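PDB 5HZD: terminal uridylyltransferase 1 from Trypanosoma brucei, which adds uridines to the 3' ends of guide RNAs, ribosomal RNAs and some mRNAs in mitochondrial RNA editing, using UTP and a divalent metal ion. Local coordinates for residues 334-342 with 465-476. Sequence-based numbering, arbitrary orientation. Where two conformers were deposited one is given.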
loop_
_atom_site.group_PDB
_atom_site.type_symbol
_atom_site.label_atom_id
_atom_site.label_comp_id
_atom_site.label_asym_id
_atom_site.label_seq_id
_atom_site.Cartn_x
_atom_site.Cartn_y
_atom_site.Cartn_z
ATOM N N PHE A 334 3.797 5.352 -13.498
ATOM C CA PHE A 334 4.341 5.208 -12.145
ATOM C C PHE A 334 3.437 4.382 -11.233
ATOM O O PHE A 334 2.244 4.210 -11.472
ATOM C CB PHE A 334 4.504 6.585 -11.512
ATOM C CG PHE A 334 5.590 7.408 -12.118
ATOM C CD1 PHE A 334 6.896 6.943 -12.180
ATOM C CD2 PHE A 334 5.313 8.683 -12.595
ATOM C CE1 PHE A 334 7.911 7.718 -12.735
ATOM C CE2 PHE A 334 6.325 9.463 -13.130
ATOM C CZ PHE A 334 7.618 8.990 -13.205
ATOM N N THR A 335 4.034 3.872 -10.168
ATOM C CA THR A 335 3.289 3.237 -9.101
ATOM C C THR A 335 2.930 4.261 -8.028
ATOM O O THR A 335 3.459 5.390 -7.994
ATOM C CB THR A 335 4.172 2.191 -8.418
ATOM O OG1 THR A 335 5.376 2.823 -7.945
ATOM C CG2 THR A 335 4.540 1.084 -9.380
ATOM N N SER A 336 2.078 3.867 -7.096
ATOM C CA SER A 336 1.775 4.752 -5.978
ATOM C C SER A 336 3.018 5.047 -5.151
ATOM O O SER A 336 3.200 6.172 -4.647
ATOM C CB SER A 336 0.676 4.158 -5.100
ATOM O OG SER A 336 -0.547 4.127 -5.845
ATOM N N TYR A 337 3.900 4.069 -5.013
ATOM C CA TYR A 337 5.148 4.292 -4.300
ATOM C C TYR A 337 5.958 5.392 -4.989
ATOM O O TYR A 337 6.486 6.272 -4.303
ATOM C CB TYR A 337 5.956 2.985 -4.272
ATOM C CG TYR A 337 7.220 2.969 -3.430
ATOM C CD1 TYR A 337 7.226 3.416 -2.121
ATOM C CD2 TYR A 337 8.387 2.389 -3.925
ATOM C CE1 TYR A 337 8.393 3.343 -1.331
ATOM C CE2 TYR A 337 9.553 2.299 -3.142
ATOM C CZ TYR A 337 9.545 2.780 -1.854
ATOM O OH TYR A 337 10.706 2.689 -1.087
ATOM N N ALA A 338 6.046 5.357 -6.314
ATOM C CA ALA A 338 6.808 6.386 -7.046
ATOM C C ALA A 338 6.239 7.792 -6.789
ATOM O O ALA A 338 7.001 8.784 -6.645
ATOM C CB ALA A 338 6.810 6.090 -8.524
ATOM N N ILE A 339 4.911 7.899 -6.752
ATOM C CA ILE A 339 4.279 9.201 -6.503
ATOM C C ILE A 339 4.621 9.681 -5.090
ATOM O O ILE A 339 4.922 10.853 -4.892
ATOM C CB ILE A 339 2.749 9.153 -6.703
ATOM C CG1 ILE A 339 2.391 8.686 -8.127
ATOM C CG2 ILE A 339 2.111 10.567 -6.487
ATOM C CD1 ILE A 339 3.034 9.511 -9.258
ATOM N N ASN A 340 4.597 8.783 -4.096
ATOM C CA ASN A 340 4.989 9.195 -2.746
ATOM C C ASN A 340 6.446 9.664 -2.711
ATOM O O ASN A 340 6.788 10.627 -2.004
ATOM C CB ASN A 340 4.800 8.046 -1.750
ATOM C CG ASN A 340 3.399 7.958 -1.215
ATOM O OD1 ASN A 340 2.765 8.967 -0.938
ATOM N ND2 ASN A 340 2.902 6.735 -1.061
ATOM N N ILE A 341 7.321 9.009 -3.491
ATOM C CA ILE A 341 8.707 9.448 -3.536
ATOM C C ILE A 341 8.808 10.841 -4.174
ATOM O O ILE A 341 9.584 11.683 -3.695
ATOM C CB ILE A 341 9.611 8.418 -4.231
ATOM C CG1 ILE A 341 9.675 7.159 -3.357
ATOM C CG2 ILE A 341 11.027 8.996 -4.475
ATOM C CD1 ILE A 341 10.151 5.907 -4.107
ATOM N N MET A 342 8.042 11.098 -5.233
ATOM C CA MET A 342 8.021 12.435 -5.803
ATOM C C MET A 342 7.632 13.468 -4.744
ATOM O O MET A 342 8.248 14.519 -4.650
ATOM C CB MET A 342 7.030 12.547 -6.967
ATOM C CG MET A 342 7.457 11.778 -8.199
ATOM S SD MET A 342 6.328 12.094 -9.567
ATOM C CE MET A 342 6.555 13.846 -9.847
ATOM N N ILE A 465 13.259 8.244 -11.272
ATOM C CA ILE A 465 12.995 8.213 -9.834
ATOM C C ILE A 465 13.755 6.989 -9.325
ATOM O O ILE A 465 13.513 5.859 -9.790
ATOM C CB ILE A 465 11.495 8.033 -9.552
ATOM C CG1 ILE A 465 10.712 9.215 -10.123
ATOM C CG2 ILE A 465 11.270 7.940 -8.059
ATOM C CD1 ILE A 465 9.192 9.078 -9.871
ATOM N N GLU A 466 14.704 7.213 -8.428
ATOM C CA GLU A 466 15.528 6.121 -7.914
ATOM C C GLU A 466 14.754 5.350 -6.837
ATOM O O GLU A 466 14.224 5.947 -5.881
ATOM C CB GLU A 466 16.844 6.685 -7.354
ATOM C CG GLU A 466 17.794 5.598 -6.773
ATOM C CD GLU A 466 19.201 6.071 -6.410
ATOM O OE1 GLU A 466 19.461 7.281 -6.187
ATOM O OE2 GLU A 466 20.101 5.200 -6.349
ATOM N N ASP A 467 14.666 4.022 -6.974
ATOM C CA ASP A 467 14.074 3.210 -5.907
ATOM C C ASP A 467 15.007 3.218 -4.687
ATOM O O ASP A 467 16.223 2.992 -4.808
ATOM C CB ASP A 467 13.878 1.768 -6.382
ATOM C CG ASP A 467 13.141 0.932 -5.376
ATOM O OD1 ASP A 467 13.756 0.520 -4.384
ATOM O OD2 ASP A 467 11.955 0.664 -5.585
ATOM N N PRO A 468 14.456 3.508 -3.494
ATOM C CA PRO A 468 15.309 3.642 -2.312
ATOM C C PRO A 468 16.144 2.404 -1.969
ATOM O O PRO A 468 17.290 2.561 -1.544
ATOM C CB PRO A 468 14.291 3.910 -1.200
ATOM C CG PRO A 468 13.226 4.690 -1.890
ATOM C CD PRO A 468 13.094 4.006 -3.245
ATOM N N TYR A 469 15.597 1.206 -2.169
ATOM C CA TYR A 469 16.311 -0.008 -1.713
ATOM C C TYR A 469 16.769 -0.955 -2.816
ATOM O O TYR A 469 17.606 -1.836 -2.580
ATOM C CB TYR A 469 15.482 -0.762 -0.665
ATOM C CG TYR A 469 15.231 0.060 0.584
ATOM C CD1 TYR A 469 16.288 0.447 1.424
ATOM C CD2 TYR A 469 13.944 0.463 0.911
ATOM C CE1 TYR A 469 16.064 1.216 2.556
ATOM C CE2 TYR A 469 13.706 1.227 2.040
ATOM C CZ TYR A 469 14.760 1.600 2.840
ATOM O OH TYR A 469 14.520 2.339 3.958
ATOM N N GLU A 470 16.256 -0.777 -4.022
ATOM C CA GLU A 470 16.789 -1.541 -5.151
ATOM C C GLU A 470 17.725 -0.684 -6.014
ATOM O O GLU A 470 17.265 0.184 -6.771
ATOM C CB GLU A 470 15.647 -2.113 -5.974
ATOM C CG GLU A 470 16.118 -3.014 -7.108
ATOM C CD GLU A 470 15.059 -4.016 -7.547
ATOM O OE1 GLU A 470 15.120 -4.474 -8.713
ATOM O OE2 GLU A 470 14.179 -4.355 -6.719
ATOM N N GLU A 471 19.028 -0.933 -5.957
ATOM C CA GLU A 471 19.920 -0.150 -6.811
ATOM C C GLU A 471 19.706 -0.453 -8.297
ATOM O O GLU A 471 19.300 -1.552 -8.697
ATOM C CB GLU A 471 21.393 -0.287 -6.431
ATOM C CG GLU A 471 22.239 0.906 -6.889
ATOM C CD GLU A 471 23.732 0.678 -6.678
ATOM O OE1 GLU A 471 24.551 1.415 -7.280
ATOM O OE2 GLU A 471 24.090 -0.242 -5.905
ATOM N N ASN A 472 19.924 0.587 -9.082
ATOM C CA ASN A 472 19.788 0.550 -10.513
ATOM C C ASN A 472 18.407 0.241 -11.024
ATOM O O ASN A 472 18.276 -0.261 -12.132
ATOM C CB ASN A 472 20.815 -0.392 -11.151
ATOM C CG ASN A 472 21.121 0.006 -12.579
ATOM O OD1 ASN A 472 21.047 1.193 -12.921
ATOM N ND2 ASN A 472 21.430 -0.969 -13.425
ATOM N N LEU A 473 17.378 0.605 -10.245
ATOM C CA LEU A 473 15.999 0.473 -10.693
ATOM C C LEU A 473 15.371 1.849 -10.815
ATOM O O LEU A 473 15.229 2.561 -9.823
ATOM C CB LEU A 473 15.181 -0.353 -9.695
ATOM C CG LEU A 473 13.721 -0.560 -10.110
ATOM C CD1 LEU A 473 13.608 -1.407 -11.377
ATOM C CD2 LEU A 473 12.920 -1.172 -8.927
ATOM N N ASN A 474 15.022 2.214 -12.040
ATOM C CA ASN A 474 14.279 3.435 -12.301
ATOM C C ASN A 474 12.794 3.174 -12.245
ATOM O O ASN A 474 12.268 2.387 -13.042
ATOM C CB ASN A 474 14.646 4.016 -13.689
ATOM C CG ASN A 474 13.927 5.336 -13.980
ATOM O OD1 ASN A 474 13.410 5.972 -13.066
ATOM N ND2 ASN A 474 13.872 5.737 -15.264
ATOM N N LEU A 475 12.100 3.848 -11.335
ATOM C CA LEU A 475 10.647 3.684 -11.267
ATOM C C LEU A 475 9.964 4.242 -12.520
ATOM O O LEU A 475 8.818 3.901 -12.814
ATOM C CB LEU A 475 10.060 4.259 -9.965
ATOM C CG LEU A 475 10.724 3.674 -8.710
ATOM C CD1 LEU A 475 10.104 4.264 -7.450
ATOM C CD2 LEU A 475 10.544 2.154 -8.692
ATOM N N GLY A 476 10.671 5.071 -13.285
ATOM C CA GLY A 476 10.154 5.505 -14.567
ATOM C C GLY A 476 10.676 4.759 -15.796
ATOM O O GLY A 476 10.627 5.291 -16.916
HETATM O O HOH W 1 6.785 3.022 -11.052
HETATM O O HOH W 2 12.463 0.797 -2.037
#
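I465, at the start of the proposed nucleotide recognition motif of this Cid1-like uridylyltransferase, packs against F334 and the first turns of helix 336-349, and its side chain illustrates how a recognition loop is seated on a UTP-binding helix. From CB the two branches part. I465 CG2 turns to I341, lying 3.7 Å from I341 CG2, while I465 CG1, beside the backbone N (chi1 -62°), passes 4.1 Å from F334 CE1. The chain stays extended, which carries I465 CD1 between F334 CE1 at 3.4 Å and M342 CG at 3.6 Å, with the CB of A338 also close by. L475 repeats the theme from near the other end of segment 465-476: its CD1 meets both A338 CB and I341 CD1. I341 CD1 also abuts P468 CD at 3.6 Å and sits over the centre of the Y337 ring, 3.7 Å above its plane.

Y337, a UTP-binding residue, swings away from its own backbone N (chi1 -173°) and brings its hydroxyl to the proline, Y337 OH lying 3.3 Å from P468 CG. The carboxylate oxygen OD2 of D467 approaches the edge of this ring, whereas OD1 receives the N-H groups of Y469 and E470 from opposite faces in an Asx motif. A water joins this OD1 to Y337 OH; a second water links the backbone N of T335, the helix N-cap residue, with L475 O. N474 OD1 accepts from I465 N, joining the motif's first and last residues, and from G476 N in an Asx turn.

Y469 leads on to N296, another UTP-binding residue, on helix 292-304. The direct contact is mainly apolar and the polar links run through water, consistent with a loop braced internally by D467 and N474 and held on the helix largely by packing; Y337 shares in that packing, which probably affects how its ring is placed for UTP.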